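Local coordinates for ubiquitin-conjugating enzyme E2, putative (PDB 4DS2), which probably transfers ubiquitin or a related modifier as an E2 conjugating enzyme, carrying it on an active-site cysteine as a thioester, at residues N7-K11 with R12-D16; G103-C106 with D107-N111; D122-K125 with L126-R130. All coordinates share one frame; numbering follows the deposited sequence.

Interaction 1 (N7-K11 with R12-D16)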
loop_
_atom_site.group_PDB
_atom_site.type_symbol
_atom_site.label_atom_id
_atom_site.label_comp_id
_atom_site.label_asym_id
_atom_site.label_seq_id
_atom_site.Cartn_x
_atom_site.Cartn_y
_atom_site.Cartn_z
ATOM N N ASN A 7 -1.125 2.574 24.096
ATOM C CA ASN A 7 -0.896 1.154 23.691
ATOM C C ASN A 7 -1.828 0.235 24.471
ATOM O O ASN A 7 -1.494 -0.244 25.567
ATOM C CB ASN A 7 0.598 0.798 23.882
ATOM C CG ASN A 7 0.989 -0.575 23.321
ATOM O OD1 ASN A 7 0.317 -1.136 22.453
ATOM N ND2 ASN A 7 2.111 -1.098 23.793
ATOM N N ILE A 8 -2.988 -0.003 23.862
ATOM C CA ILE A 8 -4.243 -0.441 24.524
ATOM C C ILE A 8 -4.817 -1.666 23.779
ATOM O O ILE A 8 -4.629 -1.716 22.590
ATOM C CB ILE A 8 -5.227 0.784 24.470
ATOM C CG1 ILE A 8 -4.945 1.748 25.625
ATOM C CG2 ILE A 8 -6.709 0.442 24.442
ATOM C CD1 ILE A 8 -4.855 1.110 26.997
ATOM N N SER A 9 -5.507 -2.633 24.415
ATOM C CA SER A 9 -6.157 -3.756 23.634
ATOM C C SER A 9 -7.133 -3.105 22.633
ATOM O O SER A 9 -7.843 -2.170 23.017
ATOM C CB SER A 9 -6.889 -4.818 24.529
ATOM O OG SER A 9 -7.602 -5.848 23.797
ATOM N N ASN A 10 -7.090 -3.528 21.361
ATOM C CA ASN A 10 -8.120 -3.224 20.364
ATOM C C ASN A 10 -8.633 -4.547 19.743
ATOM O O ASN A 10 -7.887 -5.230 19.070
ATOM C CB ASN A 10 -7.563 -2.294 19.287
ATOM C CG ASN A 10 -8.652 -1.710 18.403
ATOM O OD1 ASN A 10 -9.291 -2.423 17.606
ATOM N ND2 ASN A 10 -8.864 -0.409 18.522
ATOM N N LYS A 11 -9.885 -4.916 20.000
ATOM C CA LYS A 11 -10.422 -6.189 19.540
ATOM C C LYS A 11 -10.211 -6.369 18.024
ATOM O O LYS A 11 -9.865 -7.487 17.553
ATOM C CB LYS A 11 -11.914 -6.311 19.919
ATOM C CG LYS A 11 -12.418 -7.751 20.073
ATOM C CD LYS A 11 -12.700 -8.426 18.709
ATOM C CE LYS A 11 -12.171 -9.859 18.535
ATOM N NZ LYS A 11 -12.824 -10.546 17.362
ATOM N N ARG A 12 -10.369 -5.279 17.269
ATOM C CA ARG A 12 -10.355 -5.331 15.808
ATOM C C ARG A 12 -8.993 -5.233 15.132
ATOM O O ARG A 12 -8.846 -5.711 14.003
ATOM C CB ARG A 12 -11.266 -4.256 15.242
ATOM C CG ARG A 12 -12.744 -4.630 15.264
ATOM C CD ARG A 12 -13.094 -5.565 14.113
ATOM N NE ARG A 12 -13.575 -4.762 12.997
ATOM C CZ ARG A 12 -12.894 -4.479 11.903
ATOM N NH1 ARG A 12 -11.684 -4.948 11.714
ATOM N NH2 ARG A 12 -13.445 -3.730 10.966
ATOM N N ILE A 13 -8.011 -4.600 15.752
ATOM C CA ILE A 13 -6.681 -4.576 15.182
ATOM C C ILE A 13 -6.108 -6.010 15.233
ATOM O O ILE A 13 -5.514 -6.499 14.240
ATOM C CB ILE A 13 -5.709 -3.627 15.929
ATOM C CG1 ILE A 13 -6.125 -2.151 15.817
ATOM C CG2 ILE A 13 -4.308 -3.753 15.364
ATOM C CD1 ILE A 13 -5.200 -1.194 16.529
ATOM N N ILE A 14 -6.250 -6.640 16.413
ATOM C CA ILE A 14 -5.776 -7.997 16.682
ATOM C C ILE A 14 -6.518 -8.995 15.766
ATOM O O ILE A 14 -5.872 -9.809 15.068
ATOM C CB ILE A 14 -5.976 -8.351 18.181
ATOM C CG1 ILE A 14 -5.016 -7.531 19.059
ATOM C CG2 ILE A 14 -5.784 -9.833 18.426
ATOM C CD1 ILE A 14 -5.451 -7.273 20.487
ATOM N N LYS A 15 -7.862 -8.898 15.730
ATOM C CA LYS A 15 -8.679 -9.738 14.820
ATOM C C LYS A 15 -8.234 -9.591 13.338
ATOM O O LYS A 15 -8.057 -10.606 12.640
ATOM C CB LYS A 15 -10.169 -9.431 14.970
ATOM C CG LYS A 15 -11.108 -10.374 14.184
ATOM C CD LYS A 15 -12.111 -9.614 13.280
ATOM C CE LYS A 15 -13.207 -10.524 12.692
ATOM N NZ LYS A 15 -14.273 -9.876 11.849
ATOM N N ASP A 16 -8.024 -8.351 12.880
ATOM C CA ASP A 16 -7.510 -8.110 11.511
ATOM C C ASP A 16 -6.071 -8.522 11.238
ATOM O O ASP A 16 -5.765 -8.857 10.094
ATOM C CB ASP A 16 -7.650 -6.655 11.095
ATOM C CG ASP A 16 -9.093 -6.246 10.898
ATOM O OD1 ASP A 16 -10.021 -7.026 11.219
ATOM O OD2 ASP A 16 -9.312 -5.117 10.428
#

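Interaction 2 (G103-C106 with D107-N111)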
loop_
_atom_site.group_PDB
_atom_site.type_symbol
_atom_site.label_atom_id
_atom_site.label_comp_id
_atom_site.label_asym_id
_atom_site.label_seq_id
_atom_site.Cartn_x
_atom_site.Cartn_y
_atom_site.Cartn_z
ATOM N N GLY A 103 7.222 9.020 1.368
ATOM C CA GLY A 103 6.446 7.773 1.363
ATOM C C GLY A 103 4.957 7.935 1.691
ATOM O O GLY A 103 4.259 6.929 1.842
ATOM N N GLY A 104 4.482 9.185 1.781
ATOM C CA GLY A 104 3.098 9.499 2.108
ATOM C C GLY A 104 2.121 9.213 0.971
ATOM O O GLY A 104 2.486 9.261 -0.193
ATOM N N ILE A 105 0.892 8.868 1.329
ATOM C CA ILE A 105 -0.212 8.910 0.389
ATOM C C ILE A 105 -1.337 9.811 0.950
ATOM O O ILE A 105 -1.477 10.029 2.180
ATOM C CB ILE A 105 -0.761 7.507 0.045
ATOM C CG1 ILE A 105 -1.490 6.909 1.253
ATOM C CG2 ILE A 105 0.336 6.589 -0.490
ATOM C CD1 ILE A 105 -2.039 5.512 1.050
ATOM N N CYS A 106 -2.122 10.343 0.022
ATOM C CA CYS A 106 -3.269 11.152 0.335
ATOM C C CYS A 106 -4.239 10.285 1.120
ATOM O O CYS A 106 -4.468 9.125 0.754
ATOM C CB CYS A 106 -3.909 11.616 -0.960
ATOM S SG CYS A 106 -5.241 12.795 -0.727
ATOM N N ASP A 107 -4.812 10.820 2.197
ATOM C CA ASP A 107 -5.758 10.026 2.991
ATOM C C ASP A 107 -6.980 9.701 2.174
ATOM O O ASP A 107 -7.708 8.791 2.526
ATOM C CB ASP A 107 -6.282 10.710 4.229
ATOM C CG ASP A 107 -5.468 11.833 4.660
ATOM O OD1 ASP A 107 -4.217 11.768 4.523
ATOM O OD2 ASP A 107 -6.098 12.786 5.172
ATOM N N ARG A 108 -7.236 10.479 1.127
ATOM C CA ARG A 108 -8.435 10.285 0.348
ATOM C C ARG A 108 -8.462 8.942 -0.321
ATOM O O ARG A 108 -9.535 8.331 -0.446
ATOM C CB ARG A 108 -8.611 11.388 -0.662
ATOM C CG ARG A 108 -9.034 12.669 -0.003
ATOM C CD ARG A 108 -8.450 13.827 -0.751
ATOM N NE ARG A 108 -9.346 14.957 -0.827
ATOM C CZ ARG A 108 -8.990 16.113 -1.387
ATOM N NH1 ARG A 108 -9.856 17.140 -1.427
ATOM N NH2 ARG A 108 -7.763 16.248 -1.912
ATOM N N MET A 109 -7.291 8.471 -0.726
ATOM C CA MET A 109 -7.190 7.189 -1.382
ATOM C C MET A 109 -7.956 6.144 -0.631
ATOM O O MET A 109 -8.622 5.334 -1.221
ATOM C CB MET A 109 -5.744 6.765 -1.462
ATOM C CG MET A 109 -5.501 5.502 -2.253
ATOM S SD MET A 109 -3.735 5.329 -2.609
ATOM C CE MET A 109 -3.652 3.568 -2.906
ATOM N N VAL A 110 -7.821 6.145 0.683
ATOM C CA VAL A 110 -8.459 5.140 1.520
ATOM C C VAL A 110 -9.764 5.652 2.112
ATOM O O VAL A 110 -10.707 4.892 2.256
ATOM C CB VAL A 110 -7.508 4.690 2.669
ATOM C CG1 VAL A 110 -8.297 3.995 3.785
ATOM C CG2 VAL A 110 -6.407 3.780 2.152
ATOM N N ASN A 111 -9.799 6.935 2.463
ATOM C CA ASN A 111 -10.872 7.496 3.301
ATOM C C ASN A 111 -12.170 7.752 2.587
ATOM O O ASN A 111 -13.233 7.715 3.212
ATOM C CB ASN A 111 -10.422 8.796 3.962
ATOM C CG ASN A 111 -9.372 8.572 5.020
ATOM O OD1 ASN A 111 -9.144 7.452 5.468
ATOM N ND2 ASN A 111 -8.718 9.631 5.413
#

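Interaction 3 (D122-K125 with L126-R130)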
loop_
_atom_site.group_PDB
_atom_site.type_symbol
_atom_site.label_atom_id
_atom_site.label_comp_id
_atom_site.label_asym_id
_atom_site.label_seq_id
_atom_site.Cartn_x
_atom_site.Cartn_y
_atom_site.Cartn_z
ATOM N N ASP A 122 -8.158 -5.301 3.426
ATOM C CA ASP A 122 -8.863 -4.605 2.320
ATOM C C ASP A 122 -8.202 -3.262 2.024
ATOM O O ASP A 122 -7.969 -2.919 0.885
ATOM C CB ASP A 122 -10.354 -4.462 2.656
ATOM C CG ASP A 122 -11.055 -5.843 2.868
ATOM O OD1 ASP A 122 -10.564 -6.858 2.329
ATOM O OD2 ASP A 122 -12.080 -5.938 3.593
ATOM N N VAL A 123 -7.817 -2.552 3.073
ATOM C CA VAL A 123 -7.090 -1.302 2.958
ATOM C C VAL A 123 -5.727 -1.493 2.293
ATOM O O VAL A 123 -5.254 -0.644 1.516
ATOM C CB VAL A 123 -6.819 -0.706 4.363
ATOM C CG1 VAL A 123 -5.957 0.544 4.245
ATOM C CG2 VAL A 123 -8.121 -0.466 5.127
ATOM N N ILE A 124 -5.069 -2.596 2.631
ATOM C CA ILE A 124 -3.719 -2.823 2.144
ATOM C C ILE A 124 -3.783 -3.199 0.676
ATOM O O ILE A 124 -2.982 -2.717 -0.110
ATOM C CB ILE A 124 -2.945 -3.885 2.969
ATOM C CG1 ILE A 124 -2.856 -3.464 4.456
ATOM C CG2 ILE A 124 -1.528 -4.067 2.405
ATOM C CD1 ILE A 124 -2.578 -4.612 5.424
ATOM N N LYS A 125 -4.752 -4.032 0.310
ATOM C CA LYS A 125 -4.889 -4.436 -1.073
ATOM C C LYS A 125 -5.331 -3.282 -1.950
ATOM O O LYS A 125 -4.926 -3.208 -3.096
ATOM C CB LYS A 125 -5.820 -5.633 -1.203
ATOM C CG LYS A 125 -5.242 -6.892 -0.538
ATOM C CD LYS A 125 -6.039 -8.156 -0.866
ATOM C CE LYS A 125 -6.208 -9.087 0.330
ATOM N NZ LYS A 125 -7.473 -8.734 1.048
ATOM N N LEU A 126 -6.142 -2.377 -1.418
ATOM C CA LEU A 126 -6.631 -1.233 -2.204
ATOM C C LEU A 126 -5.492 -0.322 -2.604
ATOM O O LEU A 126 -5.486 0.220 -3.709
ATOM C CB LEU A 126 -7.705 -0.417 -1.447
ATOM C CG LEU A 126 -8.134 0.874 -2.173
ATOM C CD1 LEU A 126 -9.482 1.365 -1.705
ATOM C CD2 LEU A 126 -7.092 1.993 -2.027
ATOM N N VAL A 127 -4.545 -0.151 -1.691
ATOM C CA VAL A 127 -3.444 0.795 -1.872
ATOM C C VAL A 127 -2.390 0.252 -2.798
ATOM O O VAL A 127 -1.847 1.005 -3.630
ATOM C CB VAL A 127 -2.726 1.134 -0.565
ATOM C CG1 VAL A 127 -1.362 1.748 -0.857
ATOM C CG2 VAL A 127 -3.591 2.064 0.292
ATOM N N LEU A 128 -2.089 -1.045 -2.639
ATOM C CA LEU A 128 -1.078 -1.701 -3.475
ATOM C C LEU A 128 -1.524 -1.718 -4.923
ATOM O O LEU A 128 -0.752 -1.409 -5.824
ATOM C CB LEU A 128 -0.825 -3.117 -3.005
ATOM C CG LEU A 128 -0.198 -3.262 -1.611
ATOM C CD1 LEU A 128 -0.368 -4.700 -1.118
ATOM C CD2 LEU A 128 1.255 -2.824 -1.633
ATOM N N ASP A 129 -2.788 -2.061 -5.125
ATOM C CA ASP A 129 -3.380 -2.083 -6.440
ATOM C C ASP A 129 -3.460 -0.684 -7.063
ATOM O O ASP A 129 -3.216 -0.481 -8.268
ATOM C CB ASP A 129 -4.785 -2.681 -6.357
ATOM C CG ASP A 129 -5.584 -2.442 -7.623
ATOM O OD1 ASP A 129 -5.147 -2.918 -8.719
ATOM O OD2 ASP A 129 -6.637 -1.768 -7.518
ATOM N N ARG A 130 -3.857 0.268 -6.256
ATOM C CA ARG A 130 -4.017 1.630 -6.734
ATOM C C ARG A 130 -2.697 2.185 -7.242
ATOM O O ARG A 130 -2.628 2.774 -8.299
ATOM C CB ARG A 130 -4.612 2.497 -5.617
ATOM C CG ARG A 130 -4.663 3.965 -5.900
ATOM C CD ARG A 130 -5.480 4.286 -7.109
ATOM N NE ARG A 130 -5.502 5.728 -7.287
ATOM C CZ ARG A 130 -5.927 6.344 -8.389
ATOM N NH1 ARG A 130 -6.368 5.640 -9.430
ATOM N NH2 ARG A 130 -5.918 7.673 -8.448
#

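Interaction 1 (N7-K11 with R12-D16)
Asn10 turns its side-chain oxygen back over the first turn of helix 11-27, the N-terminal helix of the ubiquitin-conjugating fold, and serves as its N-cap. The better of its two capping bonds runs from Ile13 N to Asn10 OD1, at 3.1 Å with an N-H...O angle of 145°; the donor is tilted from the plane of the amide carbonyl. Arg12 N reaches the same OD1 more weakly, so a single oxygen gathers two of the amides that a helix start leaves without backbone carbonyls. What brings the oxygen there is the first torsion of Asn10: CG stands beside the carbonyl carbon and opposite the backbone N (chi1 -168°), over the amides that follow. The backbone adds Lys15 N to Lys11 O and weaker bonds from Ile13 N and Ile14 N to Asn10 O.

Ile13 crosses the capping side chain at about a right angle, its CG1 packing against the base of the amide, 3.6 Å from Asn10 CG. Behind this, Ile13 packs on Tyr50 and on Trp52 of strand 51-57. The other end of the cap is fixed too: Asn10 ND2 donates to Tyr81 O, which sets the rotation of the amide.

Lys11, bent in mid-chain, crosses Lys15 at a slant; Lys11 NZ is 3.6 Å from Lys15 CG and 5.7 Å from Lys15 NZ, whose like charge would disfavour a closer approach. Arg12, two residues past the cap, carries its guanidinium one turn on to Asp16, which Tyr81 OH and Ala120 N also hold, while Arg12 NH2 donates to Pro116 O and Gln118 O. The carboxylate carbon sits at the guanidinium edge, in its plane, and the salt bridge, its hydrogen bond weak in angle (128°), puts Arg12 NH1 2.7 Å from Asp16 OD2.

Interaction 2 (G103-C106 with D107-N111)
From Cys106 the chain turns toward the short helix 108-111, with Met109 N donating to Cys106 O at 3.3 Å and approaching from above the carbonyl plane. By its place in the sequence, just ahead of this short helix in the ubiquitin-conjugating fold, Cys106 matches the cysteine that carries the ubiquitin thioester in E2 enzymes, so it is probably the active-site residue here.

Its sulfur also caps the turn: Arg108 N donates to Cys106 SG at 3.6 Å, along a fairly straight line (157°). The sulfur can take this bond because it stands opposite its own backbone N and beside the carbonyl carbon (chi1 -173°), on the side to which the following amides lead. Arg108 then runs its aliphatic part past the thiol, CD being 3.4 Å from Cys106 SG, and the sulfur lies at the edge of the guanidinium, near its plane. Beyond the contact, Cys106 touches Val143 of a loop.

The inner side of the turn is apolar. Ile105 and Met109 cross at about a right angle, and their meeting is an end contact, with CD1 of the isoleucine touching the thioether. Met109 is extended beyond CG, which carries its sulfur to Ile105, while the side chain goes on to touch Val127 and Val131 of helix 120-132. Asp107 O accepts from both Val110 N and Asn111 N in the backbone of this turn. The apolar link itself measures 4.0 Å from Ile105 CD1 to Met109 SD.

Interaction 3 (D122-K125 with L126-R130)
Ile124 and Leu128, one turn apart on helix 120-132, lie side by side and point the same way, forming an apolar ridge along the helix. They touch branch to branch: Ile124 CG2 is 3.8 Å from Leu128 CD1. CG2 stands beside the carbonyl carbon of its own residue, on the side from which the next turn rises, while Leu128 lays its CG and CD1 over Ile124 O. That oxygen also accepts from Leu128 N at 3.2 Å and, weakly, from Val127 N.

Val127 points to a different side, with its CG2 branch 3.4 Å from Val123 O. On the more open side, Lys125 curls back by bends at its outer torsions to Asp122, but the ion pair is long, 3.8 Å from Lys125 NZ to Asp122 OD1, and the one to Glu23 of helix 11-27 is also long and weak.

In the E2 fold this helix is packed between a sheet and a short helix. The Ile124-Leu128 ridge rests on Ile41 of strand 40-46 and on Leu54 and Val56 of strand 51-57, while Val123 and Val127 meet Val110 of helix 108-111.

Interactions 2 and 3 are neighbours: their centres are about 11 Å apart and they touch. Val110 CG2 meets Val127 CG2 at 3.8 Å, and Met109 also packs on Val127 and Arg130, though its methyl is modelled too close to be trusted. The short helix that follows the probable catalytic cysteine of interaction 2 is thus seated on the longer helix of interaction 3, whose other side leans on the sheet. Interaction 1 stands apart, its centre about 22 Å from that of interaction 2 and about 21 Å from that of interaction 3, with nearest atoms about 11 and 7 Å away. One link to helix 120-132 runs through Asp16, which meets its first residue, Ala120.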